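Local coordinates for protein enolase (alpha proteobacterium BAL199, PDB 3UGV) that binds magnesium and, as in other members of the enolase superfamily, probably abstracts a proton next to a substrate carboxylate, at residues G68-A73 with L139-N144; L102-I107 with M133-A138; Y161-L166 with E347-A352; G165-S170 with K194-R199. All coordinates share one frame; numbering follows the deposited sequence.

In the fold
Followed from the N terminus, the chain first sets residues 68-73, leading into the last strand of a three-stranded antiparallel sheet, against the end of helix 123-142, which closes the loop of interaction 1. Nested inside that loop is interaction 2, which packs the start of helix 104-114 on the same long helix; Asp137 and Arg72 join the two. Both come before the segments of interactions 3 and 4, which set out from one stretch and share Gly165 and Leu166. Interaction 4 closes after a single strand-helix-strand unit, whereas interaction 3 spans the long return to strand 346-348. Lys194 and Glu347, joined by a salt bridge, connect these two contacts.

Interaction 1: G68-A73 with L139-N144; sequences GVPGRA and LARAAN
Arg141 reaches from the last turn of its helix and runs over Val69 and Pro70 to Arg72, so that three successive parts of one side chain meet three different neighbours. At the root, Val69 CG1 packs against Arg141 CB at 3.8 Å. This methyl stands anti to the backbone N (chi1 -175°), which turns it to the helix, where it also lies 4.1 Å from Ala142 CB. Further out, the straight chain from CG to NE crosses the proline ring at about a right angle, with Arg141 CD 3.8 Å from Pro70 CG and 3.3 Å from Pro70 O. The contact joins two elements of the N-terminal domain of the mandelate racemase and muconate lactonizing enzyme family, the segment entering strand 71-75 and the C-terminal end of helix 123-142. That helix ends in a Schellman motif, with Asn144, at positive phi, as its C-prime residue. Where the two arginine side chains meet, again roughly perpendicular, Arg72 NH2 sits over one face of the Arg141 guanidinium, toward its rim, 3.6 Å from Arg141 NH2, the two planes inclined at 48°. Arg141 NE forms a salt bridge with Asp137, and Arg72 NE donates to the carbonyl of Leu377. The Asp137 carboxylate, and more weakly that of Asp378 at long range from Arg72 NH2, is likely to ease the meeting of the two positive charges. A water in the plane of the Arg141 guanidinium accepts from Arg141 NH2 at 3.0 Å and donates to Arg72 O at 3.1 Å.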
loop_
_atom_site.group_PDB
_atom_site.type_symbol
_atom_site.label_atom_id
_atom_site.label_comp_id
_atom_site.label_asym_id
_atom_site.label_seq_id
_atom_site.Cartn_x
_atom_site.Cartn_y
_atom_site.Cartn_z
ATOM N N GLY F 68 -45.635 2.421 32.823
ATOM C CA GLY F 68 -45.164 2.885 34.119
ATOM C C GLY F 68 -43.726 2.549 34.486
ATOM O O GLY F 68 -43.317 2.738 35.632
ATOM N N VAL F 69 -42.957 2.049 33.520
ATOM C CA VAL F 69 -41.544 1.752 33.734
ATOM C C VAL F 69 -40.684 2.984 33.463
ATOM O O VAL F 69 -40.751 3.571 32.391
ATOM C CB VAL F 69 -41.080 0.609 32.831
ATOM C CG1 VAL F 69 -39.649 0.220 33.157
ATOM C CG2 VAL F 69 -42.016 -0.591 32.980
ATOM N N PRO F 70 -39.876 3.392 34.446
ATOM C CA PRO F 70 -39.051 4.592 34.274
ATOM C C PRO F 70 -37.734 4.291 33.556
ATOM O O PRO F 70 -37.346 3.133 33.417
ATOM C CB PRO F 70 -38.748 4.994 35.716
ATOM C CG PRO F 70 -38.629 3.661 36.424
ATOM C CD PRO F 70 -39.651 2.747 35.754
ATOM N N GLY F 71 -37.057 5.343 33.110
ATOM C CA GLY F 71 -35.724 5.230 32.553
ATOM C C GLY F 71 -34.922 6.459 32.940
ATOM O O GLY F 71 -35.368 7.589 32.748
ATOM N N ARG F 72 -33.737 6.244 33.496
ATOM C CA ARG F 72 -32.937 7.348 33.993
ATOM C C ARG F 72 -31.483 7.266 33.540
ATOM O O ARG F 72 -30.818 6.263 33.743
ATOM C CB ARG F 72 -33.004 7.403 35.524
ATOM C CG ARG F 72 -34.341 7.889 36.070
ATOM C CD ARG F 72 -34.313 8.119 37.584
ATOM N NE ARG F 72 -34.461 6.873 38.327
ATOM C CZ ARG F 72 -35.615 6.235 38.476
ATOM N NH1 ARG F 72 -36.719 6.728 37.926
ATOM N NH2 ARG F 72 -35.665 5.102 39.164
ATOM N N ALA F 73 -31.001 8.338 32.926
ATOM C CA ALA F 73 -29.580 8.474 32.634
ATOM C C ALA F 73 -29.227 9.958 32.607
ATOM O O ALA F 73 -30.093 10.827 32.777
ATOM C CB ALA F 73 -29.247 7.824 31.312
ATOM N N LEU F 139 -35.534 -0.269 29.360
ATOM C CA LEU F 139 -35.696 -1.641 28.890
ATOM C C LEU F 139 -35.171 -2.633 29.916
ATOM O O LEU F 139 -35.780 -3.661 30.162
ATOM C CB LEU F 139 -34.985 -1.834 27.542
ATOM C CG LEU F 139 -35.106 -3.190 26.851
ATOM C CD1 LEU F 139 -36.534 -3.461 26.370
ATOM C CD2 LEU F 139 -34.141 -3.239 25.678
ATOM N N ALA F 140 -34.030 -2.322 30.515
ATOM C CA ALA F 140 -33.464 -3.164 31.563
ATOM C C ALA F 140 -34.410 -3.287 32.760
ATOM O O ALA F 140 -34.648 -4.382 33.261
ATOM C CB ALA F 140 -32.136 -2.603 32.006
ATOM N N ARG F 141 -34.946 -2.156 33.217
ATOM C CA ARG F 141 -35.893 -2.156 34.329
ATOM C C ARG F 141 -37.131 -2.979 33.976
ATOM O O ARG F 141 -37.616 -3.773 34.783
ATOM C CB ARG F 141 -36.285 -0.723 34.723
ATOM C CG ARG F 141 -35.131 0.088 35.301
ATOM C CD ARG F 141 -35.520 1.533 35.635
ATOM N NE ARG F 141 -34.397 2.257 36.233
ATOM C CZ ARG F 141 -34.073 2.204 37.524
ATOM N NH1 ARG F 141 -34.792 1.462 38.357
ATOM N NH2 ARG F 141 -33.032 2.888 37.986
ATOM N N ALA F 142 -37.627 -2.796 32.761
ATOM C CA ALA F 142 -38.752 -3.574 32.272
ATOM C C ALA F 142 -38.482 -5.084 32.292
ATOM O O ALA F 142 -39.411 -5.875 32.367
ATOM C CB ALA F 142 -39.153 -3.109 30.864
ATOM N N ALA F 143 -37.218 -5.492 32.213
ATOM C CA ALA F 143 -36.885 -6.916 32.287
ATOM C C ALA F 143 -36.454 -7.296 33.700
ATOM O O ALA F 143 -36.020 -8.423 33.945
ATOM C CB ALA F 143 -35.784 -7.263 31.289
ATOM N N ASN F 144 -36.569 -6.344 34.622
ATOM C CA ASN F 144 -36.080 -6.516 35.993
ATOM C C ASN F 144 -34.641 -7.062 36.052
ATOM O O ASN F 144 -34.329 -7.954 36.850
ATOM C CB ASN F 144 -37.043 -7.392 36.806
ATOM C CG ASN F 144 -36.739 -7.373 38.293
ATOM O OD1 ASN F 144 -36.593 -8.423 38.923
ATOM N ND2 ASN F 144 -36.633 -6.175 38.862
HETATM O O HOH W 1 -31.195 4.425 36.262
#

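Interaction 2: L102-I107 with M133-A138; sequences LAPAEI and MAVWDA
Leu102 lies against Val135 and Ala138 where the start of helix 104-114 meets helix 123-142, a helix-to-helix packing within the N-terminal domain of the enolase superfamily fold. The side chains of Leu102 and Val135 slide past each other in opposite directions. Their methyls Leu102 CD1 and Val135 CG1 are 3.5 Å apart, closer than usual for two carbons, and Leu102 CD1 also touches Ala138 CB at 3.9 Å. Val135 CG1 lies opposite its own backbone N (chi1 163°), which carries it between Leu102 and Pro104. Leu102 packs further on Leu28 and on Thr65 of strand 52-65, so this corner borders the sheet. Ala103 follows at the N-cap position and turns its methyl from the contact; its carbonyl receives Ile107 N in the first turn of the helix. Pro104, which opens that turn, works in two directions. Pro104 CG meets Val135 CG1 at 3.7 Å, while Pro104 CB sits over the face of the Trp136 indole, 3.5 Å from the centroid of the five-membered ring and 22° off its normal, a CH-pi contact. Proline and indole cross at about a right angle. The Trp136 N-H is used elsewhere, donating to Ser308, and the tryptophan also touches Leu151 of the second subunit. One turn beyond Ala103, Ile107 meets the other branch of Val135 tip to tip, Ile107 CD1 stopping 4.1 Å from Val135 CG2.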
loop_
_atom_site.group_PDB
_atom_site.type_symbol
_atom_site.label_atom_id
_atom_site.label_comp_id
_atom_site.label_asym_id
_atom_site.label_seq_id
_atom_site.Cartn_x
_atom_site.Cartn_y
_atom_site.Cartn_z
ATOM N N LEU F 102 -40.772 1.392 22.923
ATOM C CA LEU F 102 -39.560 1.737 23.645
ATOM C C LEU F 102 -38.498 0.704 23.277
ATOM O O LEU F 102 -38.213 -0.209 24.052
ATOM C CB LEU F 102 -39.828 1.725 25.150
ATOM C CG LEU F 102 -38.933 2.509 26.112
ATOM C CD1 LEU F 102 -37.657 1.761 26.389
ATOM C CD2 LEU F 102 -38.662 3.915 25.593
ATOM N N ALA F 103 -37.933 0.853 22.078
ATOM C CA ALA F 103 -36.952 -0.086 21.541
ATOM C C ALA F 103 -35.679 0.649 21.135
ATOM O O ALA F 103 -35.671 1.352 20.126
ATOM C CB ALA F 103 -37.534 -0.821 20.349
ATOM N N PRO F 104 -34.596 0.473 21.920
ATOM C CA PRO F 104 -33.350 1.239 21.782
ATOM C C PRO F 104 -32.882 1.319 20.343
ATOM O O PRO F 104 -32.683 2.409 19.818
ATOM C CB PRO F 104 -32.348 0.425 22.603
ATOM C CG PRO F 104 -33.161 -0.196 23.650
ATOM C CD PRO F 104 -34.514 -0.497 23.026
ATOM N N ALA F 105 -32.726 0.164 19.714
ATOM C CA ALA F 105 -32.162 0.095 18.376
ATOM C C ALA F 105 -33.007 0.810 17.324
ATOM O O ALA F 105 -32.469 1.483 16.445
ATOM C CB ALA F 105 -31.926 -1.343 17.988
ATOM N N GLU F 106 -34.325 0.671 17.410
ATOM C CA GLU F 106 -35.194 1.352 16.461
ATOM C C GLU F 106 -35.119 2.852 16.688
ATOM O O GLU F 106 -35.113 3.639 15.746
ATOM C CB GLU F 106 -36.633 0.843 16.571
ATOM C CG GLU F 106 -36.748 -0.647 16.252
ATOM C CD GLU F 106 -38.178 -1.145 16.120
ATOM O OE1 GLU F 106 -39.127 -0.342 16.287
ATOM O OE2 GLU F 106 -38.345 -2.356 15.843
ATOM N N ILE F 107 -35.033 3.235 17.954
ATOM C CA ILE F 107 -34.999 4.635 18.330
ATOM C C ILE F 107 -33.676 5.306 17.953
ATOM O O ILE F 107 -33.662 6.451 17.514
ATOM C CB ILE F 107 -35.250 4.790 19.830
ATOM C CG1 ILE F 107 -36.696 4.412 20.157
ATOM C CG2 ILE F 107 -34.933 6.196 20.277
ATOM C CD1 ILE F 107 -37.081 4.617 21.622
ATOM N N MET F 133 -29.141 6.003 26.193
ATOM C CA MET F 133 -28.813 5.511 27.529
ATOM C C MET F 133 -30.045 5.376 28.417
ATOM O O MET F 133 -30.232 4.352 29.069
ATOM C CB MET F 133 -27.770 6.398 28.199
ATOM C CG MET F 133 -26.407 6.263 27.570
ATOM S SD MET F 133 -25.217 7.336 28.368
ATOM C CE MET F 133 -25.671 8.925 27.685
ATOM N N ALA F 134 -30.877 6.413 28.444
ATOM C CA ALA F 134 -32.127 6.369 29.201
ATOM C C ALA F 134 -33.016 5.209 28.758
ATOM O O ALA F 134 -33.562 4.476 29.582
ATOM C CB ALA F 134 -32.881 7.686 29.060
ATOM N N VAL F 135 -33.163 5.049 27.450
ATOM C CA VAL F 135 -34.054 4.029 26.917
ATOM C C VAL F 135 -33.561 2.618 27.247
ATOM O O VAL F 135 -34.350 1.715 27.521
ATOM C CB VAL F 135 -34.255 4.213 25.400
ATOM C CG1 VAL F 135 -34.830 2.963 24.772
ATOM C CG2 VAL F 135 -35.161 5.391 25.156
ATOM N N TRP F 136 -32.252 2.427 27.236
ATOM C CA TRP F 136 -31.716 1.121 27.567
ATOM C C TRP F 136 -31.924 0.859 29.050
ATOM O O TRP F 136 -32.141 -0.281 29.455
ATOM C CB TRP F 136 -30.226 1.035 27.242
ATOM C CG TRP F 136 -29.903 0.577 25.855
ATOM C CD1 TRP F 136 -29.461 1.352 24.823
ATOM C CD2 TRP F 136 -29.968 -0.765 25.351
ATOM N NE1 TRP F 136 -29.259 0.583 23.708
ATOM C CE2 TRP F 136 -29.554 -0.722 24.003
ATOM C CE3 TRP F 136 -30.337 -1.994 25.905
ATOM C CZ2 TRP F 136 -29.496 -1.863 23.200
ATOM C CZ3 TRP F 136 -30.281 -3.133 25.100
ATOM C CH2 TRP F 136 -29.862 -3.057 23.767
ATOM N N ASP F 137 -31.834 1.911 29.861
ATOM C CA ASP F 137 -32.070 1.757 31.288
ATOM C C ASP F 137 -33.511 1.343 31.507
ATOM O O ASP F 137 -33.787 0.455 32.310
ATOM C CB ASP F 137 -31.765 3.038 32.074
ATOM C CG ASP F 137 -32.124 2.913 33.551
ATOM O OD1 ASP F 137 -31.474 2.115 34.268
ATOM O OD2 ASP F 137 -33.060 3.610 33.994
ATOM N N ALA F 138 -34.428 1.984 30.791
ATOM C CA ALA F 138 -35.847 1.623 30.887
ATOM C C ALA F 138 -36.112 0.162 30.481
ATOM O O ALA F 138 -36.812 -0.562 31.179
ATOM C CB ALA F 138 -36.716 2.592 30.073
#

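Interaction 3: Y161-L166 with E347-A352; sequences YNSNGL and EWQSWA
Beside the magnesium-binding centre, Tyr161 and Glu347 stand next to each other on neighbouring parallel strands, and a bound magnesium ion lies about 5 Å from the Glu347 side chain. Glu347 CA lies over the face of the Tyr161 ring, 4.0 Å from its centroid, and Tyr161 OH comes 3.3 Å from Glu347 CB. Lys194 NZ forms a hydrogen bond with Tyr161 OH and a salt bridge with Glu347 OE1, while Glu347 OE2 accepts from Leu328 N. Backbone hydrogen bonds run from Trp348 N to Tyr161 O and from Ser163 N to Trp348 O. As strand 157-162 also pairs with strand 192-196, this pairing of the first and last barrel strands is consistent with closure of the (beta/alpha)7beta barrel of the enolase superfamily. Trp348 O is gripped twice by one residue, since Ser163 OG, 3.3 Å away, approaches it from above the carbonyl plane. On the sheet face away from Glu347, with Asn162 CG swung opposite its backbone N (chi1 -169°), the Asn162 side chain runs alongside the Trp348 indole, pointing the same way, the amide and ring planes 85° apart and Asn162 OD1 at the ring edge. That oxygen also accepts Asn164 N at 2.8 Å, an Asx turn that bends the chain at Ser163 and brings Asn164 round to the second loop. Asn164 OD1 takes Ser350 N on an in-plane lone pair at 2.9 Å, and Asn164 ND2, also bonded to Glu184, donates to Ser350 OG at 3.2 Å. With an alanine here, Ser350 N and OG would probably both lose the amide that bonds them.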
loop_
_atom_site.group_PDB
_atom_site.type_symbol
_atom_site.label_atom_id
_atom_site.label_comp_id
_atom_site.label_asym_id
_atom_site.label_seq_id
_atom_site.Cartn_x
_atom_site.Cartn_y
_atom_site.Cartn_z
ATOM N N TYR F 161 -9.354 3.602 37.057
ATOM C CA TYR F 161 -8.292 4.523 37.416
ATOM C C TYR F 161 -8.945 5.845 37.741
ATOM O O TYR F 161 -10.039 6.150 37.251
ATOM C CB TYR F 161 -7.271 4.670 36.276
ATOM C CG TYR F 161 -7.791 5.356 35.009
ATOM C CD1 TYR F 161 -7.629 6.716 34.822
ATOM C CD2 TYR F 161 -8.412 4.629 33.995
ATOM C CE1 TYR F 161 -8.083 7.336 33.673
ATOM C CE2 TYR F 161 -8.857 5.237 32.846
ATOM C CZ TYR F 161 -8.688 6.594 32.695
ATOM O OH TYR F 161 -9.128 7.221 31.574
ATOM N N ASN F 162 -8.277 6.633 38.565
ATOM C CA ASN F 162 -8.891 7.825 39.119
ATOM C C ASN F 162 -8.566 9.071 38.289
ATOM O O ASN F 162 -7.425 9.548 38.292
ATOM C CB ASN F 162 -8.425 7.995 40.580
ATOM C CG ASN F 162 -9.212 9.057 41.336
ATOM O OD1 ASN F 162 -9.808 9.966 40.745
ATOM N ND2 ASN F 162 -9.206 8.951 42.658
ATOM N N SER F 163 -9.558 9.614 37.587
ATOM C CA SER F 163 -9.326 10.862 36.866
ATOM C C SER F 163 -9.872 12.120 37.545
ATOM O O SER F 163 -10.044 13.149 36.892
ATOM C CB SER F 163 -9.771 10.775 35.392
ATOM O OG SER F 163 -11.166 10.640 35.261
ATOM N N ASN F 164 -10.111 12.056 38.853
ATOM C CA ASN F 164 -10.659 13.216 39.561
ATOM C C ASN F 164 -9.832 14.505 39.464
ATOM O O ASN F 164 -10.391 15.598 39.546
ATOM C CB ASN F 164 -10.884 12.904 41.032
ATOM C CG ASN F 164 -12.302 12.462 41.334
ATOM O OD1 ASN F 164 -13.225 12.646 40.531
ATOM N ND2 ASN F 164 -12.485 11.886 42.517
ATOM N N GLY F 165 -8.514 14.389 39.311
ATOM C CA GLY F 165 -7.662 15.570 39.367
ATOM C C GLY F 165 -6.282 15.467 38.734
ATOM O O GLY F 165 -6.144 15.043 37.594
ATOM N N LEU F 166 -5.255 15.863 39.480
ATOM C CA LEU F 166 -3.903 15.977 38.938
ATOM C C LEU F 166 -3.891 16.903 37.717
ATOM O O LEU F 166 -3.322 16.574 36.660
ATOM C CB LEU F 166 -3.318 14.602 38.599
ATOM C CG LEU F 166 -3.411 13.576 39.740
ATOM C CD1 LEU F 166 -2.670 12.292 39.392
ATOM C CD2 LEU F 166 -2.855 14.175 41.029
ATOM N N GLU F 347 -12.554 4.662 33.282
ATOM C CA GLU F 347 -12.203 5.966 33.821
ATOM C C GLU F 347 -13.175 6.328 34.929
ATOM O O GLU F 347 -14.381 6.356 34.701
ATOM C CB GLU F 347 -12.243 7.049 32.746
ATOM C CG GLU F 347 -11.796 8.408 33.267
ATOM C CD GLU F 347 -11.923 9.506 32.228
ATOM O OE1 GLU F 347 -10.898 10.153 31.895
ATOM O OE2 GLU F 347 -13.052 9.719 31.742
ATOM N N TRP F 348 -12.658 6.621 36.121
ATOM C CA TRP F 348 -13.531 6.964 37.235
ATOM C C TRP F 348 -13.336 8.394 37.698
ATOM O O TRP F 348 -12.210 8.871 37.819
ATOM C CB TRP F 348 -13.354 5.992 38.407
ATOM C CG TRP F 348 -14.245 6.279 39.609
ATOM C CD1 TRP F 348 -15.496 5.769 39.845
ATOM C CD2 TRP F 348 -13.950 7.139 40.727
ATOM N NE1 TRP F 348 -15.990 6.253 41.038
ATOM C CE2 TRP F 348 -15.064 7.094 41.598
ATOM C CE3 TRP F 348 -12.856 7.936 41.079
ATOM C CZ2 TRP F 348 -15.114 7.822 42.790
ATOM C CZ3 TRP F 348 -12.906 8.654 42.274
ATOM C CH2 TRP F 348 -14.029 8.596 43.107
ATOM N N GLN F 349 -14.453 9.067 37.957
ATOM C CA GLN F 349 -14.451 10.389 38.577
ATOM C C GLN F 349 -15.750 10.518 39.361
ATOM O O GLN F 349 -16.706 9.795 39.092
ATOM C CB GLN F 349 -14.326 11.495 37.525
ATOM C CG GLN F 349 -15.586 11.720 36.701
ATOM C CD GLN F 349 -15.811 10.657 35.643
ATOM O OE1 GLN F 349 -14.862 10.097 35.075
ATOM N NE2 GLN F 349 -17.078 10.370 35.367
ATOM N N SER F 350 -15.788 11.407 40.345
ATOM C CA SER F 350 -16.998 11.570 41.159
ATOM C C SER F 350 -17.698 12.918 40.927
ATOM O O SER F 350 -18.453 13.402 41.770
ATOM C CB SER F 350 -16.692 11.350 42.647
ATOM O OG SER F 350 -15.626 12.171 43.077
ATOM N N TRP F 351 -17.445 13.504 39.767
ATOM C CA TRP F 351 -18.008 14.794 39.407
ATOM C C TRP F 351 -19.529 14.793 39.419
ATOM O O TRP F 351 -20.143 15.811 39.740
ATOM C CB TRP F 351 -17.476 15.223 38.041
ATOM C CG TRP F 351 -15.970 15.306 38.009
ATOM C CD1 TRP F 351 -15.119 15.232 39.080
ATOM C CD2 TRP F 351 -15.146 15.453 36.853
ATOM N NE1 TRP F 351 -13.818 15.337 38.659
ATOM C CE2 TRP F 351 -13.805 15.474 37.296
ATOM C CE3 TRP F 351 -15.407 15.580 35.486
ATOM C CZ2 TRP F 351 -12.734 15.615 36.422
ATOM C CZ3 TRP F 351 -14.337 15.718 34.618
ATOM C CH2 TRP F 351 -13.020 15.733 35.088
ATOM N N ALA F 352 -20.132 13.649 39.094
ATOM C CA ALA F 352 -21.595 13.534 39.058
ATOM C C ALA F 352 -22.233 12.874 40.295
ATOM O O ALA F 352 -23.455 12.778 40.382
ATOM C CB ALA F 352 -22.060 12.837 37.775
#

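Interaction 4: G165-S170 with K194-R199; sequences GLWLKS and KLRMGR
Lys169 O is gripped by two nitrogens of one guanidinium, Arg199 NH2 at 2.9 Å and Arg199 NE at 3.2 Å. The side-on pair straddles the carbonyl plane, reaching the oxygen from opposite faces, although that oxygen lies in the plane of the guanidinium. Leu168 CD2 packs over a face of the same group, and Arg199 NH1 makes a salt bridge to Asp205. The contact belongs to the first beta-alpha-beta unit of the barrel: the loop leading from strand 157-162 to helix 171-183 lies along the end of strand 192-196, held by a hydrogen bond from Arg196 N to Leu166 O at 3.0 Å. Arg196 bends at chi2 (81°), which folds its guanidinium back flat on the Trp167 ring in a cation-pi stack, planes 12° apart and centres 3.9 Å apart. On the opposite face, toward the rim, lies CD of Lys194, a side chain that comes within about 4 Å of a bound magnesium ion and forms a salt bridge with Glu251. From this sandwich Arg196 NH1 donates to Gly165 O at 2.6 Å, on a lone pair in the carbonyl plane, and also to Ser163 O. A leucine in its place would probably leave both carbonyls without this donor and the indole, without its stacked partner, freer to turn. Leu166 CB meets Leu195 CD1 at 3.8 Å, with helix 171-183 packed on both leucines.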
loop_
_atom_site.group_PDB
_atom_site.type_symbol
_atom_site.label_atom_id
_atom_site.label_comp_id
_atom_site.label_asym_id
_atom_site.label_seq_id
_atom_site.Cartn_x
_atom_site.Cartn_y
_atom_site.Cartn_z
ATOM N N GLY F 165 -8.514 14.389 39.311
ATOM C CA GLY F 165 -7.662 15.570 39.367
ATOM C C GLY F 165 -6.282 15.467 38.734
ATOM O O GLY F 165 -6.144 15.043 37.594
ATOM N N LEU F 166 -5.255 15.863 39.480
ATOM C CA LEU F 166 -3.903 15.977 38.938
ATOM C C LEU F 166 -3.891 16.903 37.717
ATOM O O LEU F 166 -3.322 16.574 36.660
ATOM C CB LEU F 166 -3.318 14.602 38.599
ATOM C CG LEU F 166 -3.411 13.576 39.740
ATOM C CD1 LEU F 166 -2.670 12.292 39.392
ATOM C CD2 LEU F 166 -2.855 14.175 41.029
ATOM N N TRP F 167 -4.529 18.063 37.881
ATOM C CA TRP F 167 -4.559 19.093 36.843
ATOM C C TRP F 167 -3.235 19.849 36.853
ATOM O O TRP F 167 -2.295 19.414 37.509
ATOM C CB TRP F 167 -5.759 20.027 37.030
ATOM C CG TRP F 167 -7.043 19.348 36.683
ATOM C CD1 TRP F 167 -8.002 18.895 37.546
ATOM C CD2 TRP F 167 -7.487 19.000 35.370
ATOM N NE1 TRP F 167 -9.019 18.296 36.844
ATOM C CE2 TRP F 167 -8.725 18.350 35.507
ATOM C CE3 TRP F 167 -6.957 19.185 34.089
ATOM C CZ2 TRP F 167 -9.448 17.893 34.410
ATOM C CZ3 TRP F 167 -7.666 18.725 33.008
ATOM C CH2 TRP F 167 -8.899 18.083 33.173
ATOM N N LEU F 168 -3.151 20.961 36.122
ATOM C CA LEU F 168 -1.850 21.598 35.858
ATOM C C LEU F 168 -1.337 22.511 36.970
ATOM O O LEU F 168 -0.912 23.634 36.712
ATOM C CB LEU F 168 -1.846 22.323 34.500
ATOM C CG LEU F 168 -2.143 21.406 33.294
ATOM C CD1 LEU F 168 -1.784 22.046 31.942
ATOM C CD2 LEU F 168 -1.429 20.066 33.441
ATOM N N LYS F 169 -1.366 22.009 38.204
ATOM C CA LYS F 169 -0.813 22.714 39.358
ATOM C C LYS F 169 0.667 22.381 39.526
ATOM O O LYS F 169 1.271 21.749 38.658
ATOM C CB LYS F 169 -1.600 22.353 40.617
ATOM C CG LYS F 169 -3.094 22.690 40.500
ATOM C CD LYS F 169 -3.848 22.372 41.777
ATOM C CE LYS F 169 -3.792 20.883 42.091
ATOM N NZ LYS F 169 -4.443 20.562 43.397
ATOM N N SER F 170 1.261 22.809 40.631
ATOM C CA SER F 170 2.693 22.602 40.850
ATOM C C SER F 170 2.974 21.140 41.172
ATOM O O SER F 170 2.091 20.430 41.668
ATOM C CB SER F 170 3.175 23.457 42.021
ATOM O OG SER F 170 2.654 22.948 43.244
ATOM N N LYS F 194 -5.067 9.258 36.414
ATOM C CA LYS F 194 -4.838 10.106 35.248
ATOM C C LYS F 194 -4.061 11.360 35.628
ATOM O O LYS F 194 -4.458 12.107 36.516
ATOM C CB LYS F 194 -6.138 10.504 34.548
ATOM C CG LYS F 194 -5.879 11.456 33.370
ATOM C CD LYS F 194 -6.996 11.426 32.375
ATOM C CE LYS F 194 -6.906 10.195 31.509
ATOM N NZ LYS F 194 -8.167 10.033 30.746
ATOM N N LEU F 195 -2.963 11.596 34.923
ATOM C CA LEU F 195 -2.121 12.753 35.169
ATOM C C LEU F 195 -2.195 13.705 33.963
ATOM O O LEU F 195 -1.914 13.308 32.832
ATOM C CB LEU F 195 -0.679 12.285 35.412
ATOM C CG LEU F 195 0.381 13.358 35.603
ATOM C CD1 LEU F 195 0.078 14.113 36.869
ATOM C CD2 LEU F 195 1.767 12.754 35.647
ATOM N N ARG F 196 -2.587 14.958 34.190
ATOM C CA ARG F 196 -2.659 15.904 33.080
ATOM C C ARG F 196 -1.307 16.568 32.832
ATOM O O ARG F 196 -0.576 16.902 33.770
ATOM C CB ARG F 196 -3.742 16.959 33.302
ATOM C CG ARG F 196 -5.155 16.506 32.937
ATOM C CD ARG F 196 -5.839 15.662 34.022
ATOM N NE ARG F 196 -7.143 15.169 33.566
ATOM C CZ ARG F 196 -8.085 14.664 34.363
ATOM N NH1 ARG F 196 -7.869 14.587 35.669
ATOM N NH2 ARG F 196 -9.249 14.240 33.857
ATOM N N MET F 197 -0.973 16.738 31.560
ATOM C CA MET F 197 0.268 17.400 31.171
ATOM C C MET F 197 -0.012 18.520 30.165
ATOM O O MET F 197 -1.108 18.621 29.603
ATOM C CB MET F 197 1.256 16.398 30.572
ATOM C CG MET F 197 1.877 15.422 31.599
ATOM S SD MET F 197 3.420 14.686 30.974
ATOM C CE MET F 197 3.949 13.700 32.369
ATOM N N GLY F 198 0.986 19.360 29.946
ATOM C CA GLY F 198 0.847 20.475 29.032
ATOM C C GLY F 198 1.222 21.811 29.650
ATOM O O GLY F 198 0.715 22.849 29.237
ATOM N N ARG F 199 2.105 21.794 30.645
ATOM C CA ARG F 199 2.603 23.039 31.208
ATOM C C ARG F 199 3.401 23.811 30.159
ATOM O O ARG F 199 3.776 23.256 29.132
ATOM C CB ARG F 199 3.450 22.753 32.442
ATOM C CG ARG F 199 2.596 22.378 33.637
ATOM C CD ARG F 199 3.389 21.630 34.684
ATOM N NE ARG F 199 2.525 21.137 35.756
ATOM C CZ ARG F 199 1.888 19.968 35.738
ATOM N NH1 ARG F 199 2.003 19.153 34.696
ATOM N NH2 ARG F 199 1.128 19.611 36.764
HETATM O O HOH W 2 -6.739 12.136 38.303
HETATM O O HOH W 3 -0.566 17.521 36.487
#